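Local coordinates for protein putative phophotriesterase (Proteus mirabilis, PDB 3RHG) that is probably a zinc-dependent hydrolase of the phosphotriesterase family acting on ester bonds, with two metal ions bound in each subunit, at residues 163-169 and 195-201; 225-231 and 248-254; 97-103 and 122-126. All blocks are in the same frame, centred on the assembly; numbering follows the deposited sequence.

Contact 1 of 3, residues 163-169 and 195-201. With ZN (zinc ion), chain C; ZN (zinc ion), chain B.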
loop_
_atom_site.group_PDB
_atom_site.type_symbol
_atom_site.label_atom_id
_atom_site.label_comp_id
_atom_site.label_asym_id
_atom_site.label_seq_id
_atom_site.Cartn_x
_atom_site.Cartn_y
_atom_site.Cartn_z
ATOM N N MET A 163 -29.216 9.810 -6.147
ATOM C CA MET A 163 -29.000 8.498 -5.514
ATOM C C MET A 163 -29.438 8.577 -4.062
ATOM O O MET A 163 -29.309 9.624 -3.414
ATOM C CB MET A 163 -27.516 8.088 -5.517
ATOM C CG MET A 163 -27.281 6.659 -5.021
ATOM S SD MET A 163 -25.585 6.093 -5.330
ATOM C CE MET A 163 -24.722 6.830 -3.911
ATOM N N ILE A 164 -29.969 7.468 -3.570
ATOM C CA ILE A 164 -30.299 7.351 -2.152
ATOM C C ILE A 164 -29.112 6.684 -1.468
ATOM O O ILE A 164 -28.713 5.586 -1.844
ATOM C CB ILE A 164 -31.582 6.524 -1.941
ATOM C CG1 ILE A 164 -32.774 7.205 -2.634
ATOM C CG2 ILE A 164 -31.841 6.314 -0.438
ATOM C CD1 ILE A 164 -34.017 6.305 -2.753
ATOM N N GLY A 165 -28.520 7.359 -0.490
ATOM C CA GLY A 165 -27.350 6.790 0.195
ATOM C C GLY A 165 -26.322 7.846 0.532
ATOM O O GLY A 165 -26.611 9.032 0.390
ATOM N N GLU A 166 -25.147 7.429 1.017
ATOM C CA GLU A 166 -24.925 6.055 1.456
ATOM C C GLU A 166 -25.589 5.828 2.821
ATOM O O GLU A 166 -25.351 6.587 3.786
ATOM C CB GLU A 166 -23.438 5.699 1.478
ATOM C CG GLU A 166 -22.553 6.558 2.377
ATOM C CD GLU A 166 -21.105 6.049 2.363
ATOM O OE1 GLU A 166 -20.882 4.899 2.784
ATOM O OE2 GLU A 166 -20.197 6.769 1.904
ATOM N N ILE A 167 -26.473 4.836 2.882
ATOM C CA ILE A 167 -27.312 4.619 4.066
ATOM C C ILE A 167 -26.482 3.909 5.120
ATOM O O ILE A 167 -25.923 2.839 4.876
ATOM C CB ILE A 167 -28.568 3.791 3.745
ATOM C CG1 ILE A 167 -29.374 4.445 2.619
ATOM C CG2 ILE A 167 -29.439 3.571 5.022
ATOM C CD1 ILE A 167 -29.913 5.859 2.966
ATOM N N GLY A 168 -26.414 4.485 6.314
ATOM C CA GLY A 168 -25.485 3.971 7.325
ATOM C C GLY A 168 -25.938 2.709 8.049
ATOM O O GLY A 168 -26.909 2.742 8.835
ATOM N N VAL A 169 -25.216 1.604 7.823
ATOM C CA VAL A 169 -25.351 0.404 8.654
ATOM C C VAL A 169 -24.012 0.253 9.371
ATOM O O VAL A 169 -22.987 -0.036 8.737
ATOM C CB VAL A 169 -25.640 -0.879 7.817
ATOM C CG1 VAL A 169 -25.659 -2.144 8.706
ATOM C CG2 VAL A 169 -26.942 -0.733 7.021
ATOM N N SER A 195 -31.265 4.564 -7.447
ATOM C CA SER A 195 -30.599 3.441 -6.781
ATOM C C SER A 195 -30.412 3.765 -5.306
ATOM O O SER A 195 -30.512 4.936 -4.900
ATOM C CB SER A 195 -29.245 3.130 -7.397
ATOM O OG SER A 195 -28.276 4.159 -7.174
ATOM N N MET A 196 -30.140 2.732 -4.517
ATOM C CA MET A 196 -29.902 2.894 -3.091
ATOM C C MET A 196 -28.582 2.223 -2.772
ATOM O O MET A 196 -28.418 1.035 -3.052
ATOM C CB MET A 196 -31.016 2.224 -2.287
ATOM C CG MET A 196 -30.879 2.481 -0.793
ATOM S SD MET A 196 -31.936 1.351 0.171
ATOM C CE MET A 196 -33.500 1.468 -0.663
ATOM N N ASN A 197 -27.653 2.991 -2.209
ATOM C CA ASN A 197 -26.310 2.533 -1.879
ATOM C C ASN A 197 -26.221 2.400 -0.371
ATOM O O ASN A 197 -26.478 3.384 0.345
ATOM C CB ASN A 197 -25.310 3.557 -2.401
ATOM C CG ASN A 197 -23.864 3.135 -2.248
ATOM O OD1 ASN A 197 -23.074 3.923 -1.758
ATOM N ND2 ASN A 197 -23.491 1.931 -2.733
ATOM N N ILE A 198 -25.919 1.190 0.108
ATOM C CA ILE A 198 -25.883 0.940 1.550
ATOM C C ILE A 198 -24.445 0.931 2.040
ATOM O O ILE A 198 -23.646 0.114 1.616
ATOM C CB ILE A 198 -26.536 -0.425 1.922
ATOM C CG1 ILE A 198 -27.905 -0.603 1.235
ATOM C CG2 ILE A 198 -26.662 -0.589 3.452
ATOM C CD1 ILE A 198 -28.881 0.431 1.574
ATOM N N HIS A 199 -24.129 1.809 2.991
ATOM C CA HIS A 199 -22.869 1.715 3.684
ATOM C C HIS A 199 -22.936 0.461 4.549
ATOM O O HIS A 199 -23.707 0.406 5.521
ATOM C CB HIS A 199 -22.657 2.942 4.590
ATOM C CG HIS A 199 -21.563 2.751 5.597
ATOM N ND1 HIS A 199 -20.266 3.163 5.377
ATOM C CD2 HIS A 199 -21.575 2.191 6.837
ATOM C CE1 HIS A 199 -19.523 2.852 6.430
ATOM N NE2 HIS A 199 -20.297 2.266 7.330
ATOM N N MET A 200 -22.157 -0.552 4.198
ATOM C CA MET A 200 -22.079 -1.772 4.993
ATOM C C MET A 200 -20.862 -1.715 5.885
ATOM O O MET A 200 -19.862 -1.096 5.541
ATOM C CB MET A 200 -21.960 -3.008 4.092
ATOM C CG MET A 200 -23.200 -3.204 3.237
ATOM S SD MET A 200 -24.691 -3.609 4.188
ATOM C CE MET A 200 -24.258 -5.285 4.677
ATOM N N PRO A 201 -20.940 -2.396 7.031
ATOM C CA PRO A 201 -19.739 -2.583 7.855
ATOM C C PRO A 201 -18.916 -3.683 7.193
ATOM O O PRO A 201 -19.220 -4.863 7.338
ATOM C CB PRO A 201 -20.309 -3.006 9.207
ATOM C CG PRO A 201 -21.649 -3.668 8.869
ATOM C CD PRO A 201 -22.164 -2.969 7.630
HETATM ZN ZN ZN C . -19.453 4.076 3.766
HETATM ZN ZN ZN B . -18.297 6.536 0.975
#
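Val169 N donates to His199 O (3.0 Å), closing a ladder of backbone bonds between two parallel strands whose axes diverge by 22°. Val169 divides its branches over the partner: CG1, trans to the backbone N (chi1 175°), rests on Pro201 CD (3.7 Å), while CG2, beside the N, meets Ile198 CG2 (3.6 Å). His199 projects from the face of the sheet opposite Ile198 and Ile167. His199 ND1 binds one zinc ion at 2.0 Å, an ion Glu166 OE1 also holds at 1.9 Å, with ring and carboxylate planes 48° apart. Glu166 OE2 reaches the second zinc ion at 2.1 Å, making this carboxylate the bridge of the binuclear centre. Asn197 faces a beta bulge at Gly165 and Glu166, joined by a cis peptide: Asn197 N donates to Ile164 O (2.8 Å) and Asn197 O accepts from Ile167 N (2.9 Å). Its OD1 is bonded to His23 ND1, its ND2 to Ser226 OG and Glu251 OE1, and the methyl of Met163 packs on its CB. Behind the sheet, Ile167 and Ile198 lean on helix 175-188, the beta-alpha-beta crossover, and Val169 and Met196 on helix 207-217; strands 118-123 and 225-227 flank the pair.

Contact 2 of 3, residues 225-231 and 248-254. With ZN (zinc ion), chain C; BEZ (benzoic acid), chain D.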
loop_
_atom_site.group_PDB
_atom_site.type_symbol
_atom_site.label_atom_id
_atom_site.label_comp_id
_atom_site.label_asym_id
_atom_site.label_seq_id
_atom_site.Cartn_x
_atom_site.Cartn_y
_atom_site.Cartn_z
ATOM N N ILE A 225 -30.388 -1.880 -5.781
ATOM C CA ILE A 225 -29.670 -1.815 -4.500
ATOM C C ILE A 225 -28.210 -2.220 -4.688
ATOM O O ILE A 225 -27.917 -3.236 -5.332
ATOM C CB ILE A 225 -30.346 -2.733 -3.460
ATOM C CG1 ILE A 225 -31.718 -2.112 -3.092
ATOM C CG2 ILE A 225 -29.471 -2.915 -2.184
ATOM C CD1 ILE A 225 -32.620 -3.046 -2.428
ATOM N N SER A 226 -27.297 -1.428 -4.128
ATOM C CA SER A 226 -25.888 -1.792 -4.095
ATOM C C SER A 226 -25.363 -1.839 -2.672
ATOM O O SER A 226 -25.692 -0.964 -1.836
ATOM C CB SER A 226 -25.039 -0.835 -4.940
ATOM O OG SER A 226 -25.237 0.505 -4.509
ATOM N N LEU A 227 -24.555 -2.859 -2.404
ATOM C CA LEU A 227 -23.918 -2.986 -1.101
ATOM C C LEU A 227 -22.514 -2.383 -1.176
ATOM O O LEU A 227 -21.633 -2.946 -1.796
ATOM C CB LEU A 227 -23.890 -4.450 -0.613
ATOM C CG LEU A 227 -25.263 -5.127 -0.513
ATOM C CD1 LEU A 227 -25.127 -6.558 0.066
ATOM C CD2 LEU A 227 -26.187 -4.273 0.377
ATOM N N ALA A 228 -22.318 -1.220 -0.567
ATOM C CA ALA A 228 -21.004 -0.582 -0.549
ATOM C C ALA A 228 -20.030 -1.359 0.347
ATOM O O ALA A 228 -20.423 -2.138 1.208
ATOM C CB ALA A 228 -21.111 0.873 -0.028
ATOM N N HIS A 229 -18.753 -1.112 0.128
ATOM C CA HIS A 229 -17.687 -1.654 0.945
ATOM C C HIS A 229 -17.744 -3.186 0.988
ATOM O O HIS A 229 -17.580 -3.816 2.038
ATOM C CB HIS A 229 -17.756 -1.059 2.358
ATOM C CG HIS A 229 -18.008 0.415 2.384
ATOM N ND1 HIS A 229 -17.460 1.281 1.462
ATOM C CD2 HIS A 229 -18.742 1.182 3.225
ATOM C CE1 HIS A 229 -17.867 2.514 1.711
ATOM N NE2 HIS A 229 -18.632 2.488 2.787
ATOM N N SER A 230 -17.974 -3.789 -0.172
ATOM C CA SER A 230 -17.917 -5.230 -0.276
ATOM C C SER A 230 -16.461 -5.712 -0.294
ATOM O O SER A 230 -16.212 -6.910 -0.136
ATOM C CB SER A 230 -18.641 -5.692 -1.552
ATOM O OG SER A 230 -20.030 -5.368 -1.503
ATOM N N ASP A 231 -15.507 -4.791 -0.487
ATOM C CA ASP A 231 -14.109 -5.188 -0.702
ATOM C C ASP A 231 -13.556 -6.098 0.409
ATOM O O ASP A 231 -12.914 -7.103 0.116
ATOM C CB ASP A 231 -13.174 -3.973 -0.890
ATOM C CG ASP A 231 -13.787 -2.875 -1.767
ATOM O OD1 ASP A 231 -13.096 -2.446 -2.715
ATOM O OD2 ASP A 231 -14.944 -2.443 -1.507
ATOM N N VAL A 248 -28.779 -8.338 -5.834
ATOM C CA VAL A 248 -28.253 -6.999 -5.627
ATOM C C VAL A 248 -26.883 -6.823 -6.269
ATOM O O VAL A 248 -26.252 -7.803 -6.695
ATOM C CB VAL A 248 -28.155 -6.654 -4.114
ATOM C CG1 VAL A 248 -29.543 -6.779 -3.473
ATOM C CG2 VAL A 248 -27.066 -7.506 -3.412
ATOM N N TRP A 249 -26.418 -5.574 -6.316
ATOM C CA TRP A 249 -25.085 -5.266 -6.801
ATOM C C TRP A 249 -24.085 -5.306 -5.660
ATOM O O TRP A 249 -24.377 -4.811 -4.557
ATOM C CB TRP A 249 -25.056 -3.860 -7.402
ATOM C CG TRP A 249 -25.922 -3.663 -8.596
ATOM C CD1 TRP A 249 -27.267 -3.419 -8.609
ATOM C CD2 TRP A 249 -25.502 -3.666 -9.976
ATOM N NE1 TRP A 249 -27.711 -3.267 -9.909
ATOM C CE2 TRP A 249 -26.644 -3.387 -10.760
ATOM C CE3 TRP A 249 -24.265 -3.819 -10.608
ATOM C CZ2 TRP A 249 -26.597 -3.323 -12.165
ATOM C CZ3 TRP A 249 -24.218 -3.763 -12.015
ATOM C CH2 TRP A 249 -25.379 -3.491 -12.767
ATOM N N LEU A 250 -22.915 -5.884 -5.892
ATOM C CA LEU A 250 -21.818 -5.739 -4.947
ATOM C C LEU A 250 -20.905 -4.640 -5.449
ATOM O O LEU A 250 -20.447 -4.679 -6.585
ATOM C CB LEU A 250 -21.024 -7.046 -4.764
ATOM C CG LEU A 250 -21.789 -8.174 -4.061
ATOM C CD1 LEU A 250 -20.818 -9.342 -3.763
ATOM C CD2 LEU A 250 -22.448 -7.700 -2.775
ATOM N N GLU A 251 -20.622 -3.669 -4.590
ATOM C CA GLU A 251 -19.766 -2.558 -4.959
ATOM C C GLU A 251 -18.426 -2.674 -4.245
ATOM O O GLU A 251 -18.364 -2.732 -2.998
ATOM C CB GLU A 251 -20.444 -1.240 -4.586
ATOM C CG GLU A 251 -19.610 -0.001 -4.838
ATOM C CD GLU A 251 -20.421 1.234 -4.533
ATOM O OE1 GLU A 251 -20.390 1.751 -3.377
ATOM O OE2 GLU A 251 -21.145 1.663 -5.444
ATOM N N PHE A 252 -17.361 -2.745 -5.040
ATOM C CA PHE A 252 -15.993 -2.748 -4.566
ATOM C C PHE A 252 -15.538 -1.328 -4.727
ATOM O O PHE A 252 -15.071 -0.927 -5.799
ATOM C CB PHE A 252 -15.132 -3.732 -5.378
ATOM C CG PHE A 252 -15.478 -5.180 -5.124
ATOM C CD1 PHE A 252 -14.685 -5.964 -4.289
ATOM C CD2 PHE A 252 -16.608 -5.751 -5.708
ATOM C CE1 PHE A 252 -15.015 -7.308 -4.039
ATOM C CE2 PHE A 252 -16.951 -7.085 -5.483
ATOM C CZ PHE A 252 -16.147 -7.878 -4.654
ATOM N N ASP A 253 -15.729 -0.538 -3.676
ATOM C CA ASP A 253 -15.496 0.892 -3.768
ATOM C C ASP A 253 -14.271 1.343 -2.958
ATOM O O ASP A 253 -14.102 2.543 -2.717
ATOM C CB ASP A 253 -16.753 1.651 -3.304
ATOM C CG ASP A 253 -17.302 1.116 -2.004
ATOM O OD1 ASP A 253 -16.478 0.748 -1.157
ATOM O OD2 ASP A 253 -18.540 1.013 -1.845
ATOM N N MET A 254 -13.395 0.406 -2.581
ATOM C CA MET A 254 -12.207 0.762 -1.784
ATOM C C MET A 254 -10.958 0.466 -2.592
ATOM O O MET A 254 -9.884 0.205 -2.051
ATOM C CB MET A 254 -12.202 0.007 -0.458
ATOM C CG MET A 254 -13.439 0.316 0.358
ATOM S SD MET A 254 -13.764 -0.860 1.700
ATOM C CE MET A 254 -12.383 -0.553 2.785
HETATM ZN ZN ZN C . -19.453 4.076 3.766
HETATM C C BEZ D . -15.407 2.088 7.447
HETATM O O1 BEZ D . -16.497 1.482 7.530
HETATM O O2 BEZ D . -14.822 2.456 8.493
HETATM C C1 BEZ D . -14.793 2.378 6.115
HETATM C C2 BEZ D . -15.487 2.111 4.931
HETATM C C3 BEZ D . -14.900 2.404 3.701
HETATM C C4 BEZ D . -13.620 2.938 3.650
HETATM C C5 BEZ D . -12.928 3.189 4.832
HETATM C C6 BEZ D . -13.509 2.917 6.068
#
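His229 is gripped twice by the carboxylate of Asp253: ring ND1 donates to OD1 (2.8 Å) and backbone N to OD2 (2.9 Å). Both oxygens are met on their syn sides, though the donors lie out of the carboxylate plane and the ring is turned 70° to it. With chi1 at 47°, CG of Asp253 stands between its own backbone N and carbonyl carbon, which turns both oxygens to His229. The far ring nitrogen, His229 NE2, binds a zinc ion at 2.0 Å. Asp231 returns the grip in the other direction: its OD1 takes the N-H of Met254 (2.9 Å) from above the carboxylate plane, and OD2 receives a weak bond from Asp253 N. Ser230 N donates to Glu251 O (3.0 Å), while Leu227 O accepts from Glu251 N and, on the opposite face of its plane, from Ser230 OG. Farther back, regular parallel pairing joins Ser226 to Trp249 and Leu227 to Leu250, and Leu227 CD1 touches both Val248 CG2 and Leu250 CD2. The imidazole of His229 is sandwiched: Ala228 CB sits 3.8 Å above one face, and benzoic acid C3 lies 3.5 Å above the other. Met254 CE touches the same ring of the benzoic acid at C4. With its ND1 proton directed to Asp253, His229 presents NE2 to the metal, and the carboxylate may polarise the ring, although Asp253 OD2 lies only 2.5 Å from Glu251 OE1, where a proton is probably shared; this is the His-carboxylate second-shell arrangement familiar from zinc enzymes.

Contact 3 of 3, residues 97-103 and 122-126. With CAC (cacodylate ion), chain E.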
loop_
_atom_site.group_PDB
_atom_site.type_symbol
_atom_site.label_atom_id
_atom_site.label_comp_id
_atom_site.label_asym_id
_atom_site.label_seq_id
_atom_site.Cartn_x
_atom_site.Cartn_y
_atom_site.Cartn_z
ATOM N N GLY A 97 -24.413 11.750 1.709
ATOM C CA GLY A 97 -25.867 11.886 1.604
ATOM C C GLY A 97 -26.504 12.762 2.665
ATOM O O GLY A 97 -27.722 12.973 2.650
ATOM N N SER A 98 -25.691 13.257 3.604
ATOM C CA SER A 98 -26.232 13.896 4.796
ATOM C C SER A 98 -25.398 15.089 5.217
ATOM O O SER A 98 -24.183 15.123 5.000
ATOM C CB SER A 98 -26.230 12.890 5.955
ATOM O OG SER A 98 -26.745 13.505 7.125
ATOM N N SER A 99 -26.046 16.063 5.849
ATOM C CA SER A 99 -25.305 17.144 6.479
ATOM C C SER A 99 -24.375 16.613 7.594
ATOM O O SER A 99 -23.389 17.266 7.962
ATOM C CB SER A 99 -26.292 18.166 7.051
ATOM O OG SER A 99 -27.185 17.527 7.968
ATOM N N SER A 100 -24.680 15.439 8.150
ATOM C CA SER A 100 -23.871 14.934 9.278
ATOM C C SER A 100 -22.431 14.643 8.859
ATOM O O SER A 100 -21.523 14.584 9.719
ATOM C CB SER A 100 -24.480 13.667 9.856
ATOM O OG SER A 100 -24.235 12.569 8.976
ATOM N N ILE A 101 -22.224 14.449 7.544
ATOM C CA ILE A 101 -20.886 14.198 7.004
ATOM C C ILE A 101 -20.443 15.274 5.984
ATOM O O ILE A 101 -19.527 15.073 5.166
ATOM C CB ILE A 101 -20.714 12.747 6.473
ATOM C CG1 ILE A 101 -21.920 12.286 5.663
ATOM C CG2 ILE A 101 -20.511 11.796 7.652
ATOM C CD1 ILE A 101 -21.620 11.013 4.832
ATOM N N GLY A 102 -21.111 16.419 6.045
ATOM C CA GLY A 102 -20.633 17.597 5.348
ATOM C C GLY A 102 -21.012 17.710 3.887
ATOM O O GLY A 102 -20.286 18.320 3.110
ATOM N N ARG A 103 -22.148 17.144 3.507
ATOM C CA ARG A 103 -22.613 17.281 2.122
ATOM C C ARG A 103 -22.591 18.756 1.714
ATOM O O ARG A 103 -23.033 19.606 2.495
ATOM C CB ARG A 103 -24.036 16.728 1.976
ATOM C CG ARG A 103 -24.563 16.843 0.548
ATOM C CD ARG A 103 -25.951 16.236 0.400
ATOM N NE ARG A 103 -26.875 16.801 1.370
ATOM C CZ ARG A 103 -28.127 16.403 1.541
ATOM N NH1 ARG A 103 -28.637 15.446 0.750
ATOM N NH2 ARG A 103 -28.873 16.962 2.503
ATOM N N SER A 122 -26.265 12.847 -3.472
ATOM C CA SER A 122 -26.970 11.782 -2.776
ATOM C C SER A 122 -27.780 12.327 -1.623
ATOM O O SER A 122 -27.487 13.416 -1.082
ATOM C CB SER A 122 -25.991 10.724 -2.252
ATOM O OG SER A 122 -25.302 10.110 -3.321
ATOM N N SER A 123 -28.798 11.546 -1.254
ATOM C CA SER A 123 -29.635 11.827 -0.091
ATOM C C SER A 123 -29.756 10.549 0.729
ATOM O O SER A 123 -30.265 9.538 0.241
ATOM C CB SER A 123 -31.036 12.272 -0.548
ATOM O OG SER A 123 -31.895 12.408 0.569
ATOM N N GLY A 124 -29.369 10.603 2.001
ATOM C CA GLY A 124 -29.509 9.415 2.840
ATOM C C GLY A 124 -28.803 9.621 4.157
ATOM O O GLY A 124 -27.732 10.223 4.191
ATOM N N LEU A 125 -29.373 9.095 5.237
ATOM C CA LEU A 125 -28.763 9.293 6.546
ATOM C C LEU A 125 -27.665 8.267 6.781
ATOM O O LEU A 125 -27.768 7.097 6.366
ATOM C CB LEU A 125 -29.825 9.257 7.663
ATOM C CG LEU A 125 -30.916 10.329 7.500
ATOM C CD1 LEU A 125 -31.961 10.235 8.582
ATOM C CD2 LEU A 125 -30.280 11.706 7.488
ATOM N N TYR A 126 -26.602 8.717 7.444
ATOM C CA TYR A 126 -25.412 7.902 7.656
ATOM C C TYR A 126 -25.545 7.144 9.002
ATOM O O TYR A 126 -26.665 6.963 9.503
ATOM C CB TYR A 126 -24.182 8.828 7.608
ATOM C CG TYR A 126 -22.856 8.133 7.493
ATOM C CD1 TYR A 126 -22.648 7.149 6.525
ATOM C CD2 TYR A 126 -21.797 8.458 8.340
ATOM C CE1 TYR A 126 -21.427 6.514 6.398
ATOM C CE2 TYR A 126 -20.581 7.817 8.234
ATOM C CZ TYR A 126 -20.392 6.860 7.247
ATOM O OH TYR A 126 -19.175 6.230 7.166
HETATM AS AS CAC E . -17.315 6.277 4.100
HETATM O O1 CAC E . -17.358 5.728 2.457
HETATM O O2 CAC E . -18.502 5.313 4.909
HETATM C C1 CAC E . -15.601 5.829 4.864
HETATM C C2 CAC E . -17.764 8.165 4.285
HETATM O O HOH W 1 -24.985 9.453 3.757
#
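Gly97 and Ser123 bring their CA atoms to 4.1 Å, close enough that the backbones touch without side chains between them. Gly124 N donates to Gly97 O at 3.0 Å, but from above the carbonyl plane (37° out of it), a geometry unlike the near-planar bonds of a regular ladder. A CA-H...O contact supports it, Gly97 CA lying 3.5 Å from Ser122 O. A water accepts a weak bond from Gly97 N and donates to Gly124 O (2.9 Å). Beyond Gly97 the chain turns back through an ST turn, in which Ser98 OG accepts from Ser100 N (3.0 Å); both hydroxyls also bond to Glu131. The first segment is the loop after strand 89-94, and the second is the end of strand 118-123 with the loop that follows, both on the rim of the (beta/alpha)8 barrel where the metal centre lies. Arg103 reaches back to the end of strand 118-123: chi3, 54°, bends the chain, and NH1 donates in the guanidinium plane to a lone pair of Ser122 O (3.0 Å), while Gly97 O lies over one face, offset toward the rim. The same NH1 forms a salt bridge with Glu149. On the pocket side, Ile101 CG2 meets Tyr126 CD2 at 3.6 Å and Ile101 CD1 sits over one ring face, off-centre. Tyr126 OH donates at 2.5 Å to O2 of a cacodylate ion, probably from the crystallisation liquor, whose two oxygens bridge the zinc ions.

Overall arrangement
All three contacts belong to one eight-stranded parallel barrel. Contacts 1 and 2 have centres about 9 Å apart and share a zinc ion: His199 ND1 and His229 NE2, both its ligands, stand 3.1 Å from each other without a hydrogen bond. Ile198 O lies 2.9 Å from Ala228 N, a probable hydrogen bond pairing the neighbouring strands. Contact 3, centred about 10 Å from contact 1, joins it through strand pairing, with Gly165 N 2.9 Å from Ser123 O. Contacts 2 and 3 do not touch, their centres being about 18 Å apart. In the sheet order, strand 118-123 lies next to 163-168 and strand 225-227 next to 195-199, which puts contact 1 between them; contact 2 meets the benzoic acid, while Tyr126 packs edge-to-face with His199.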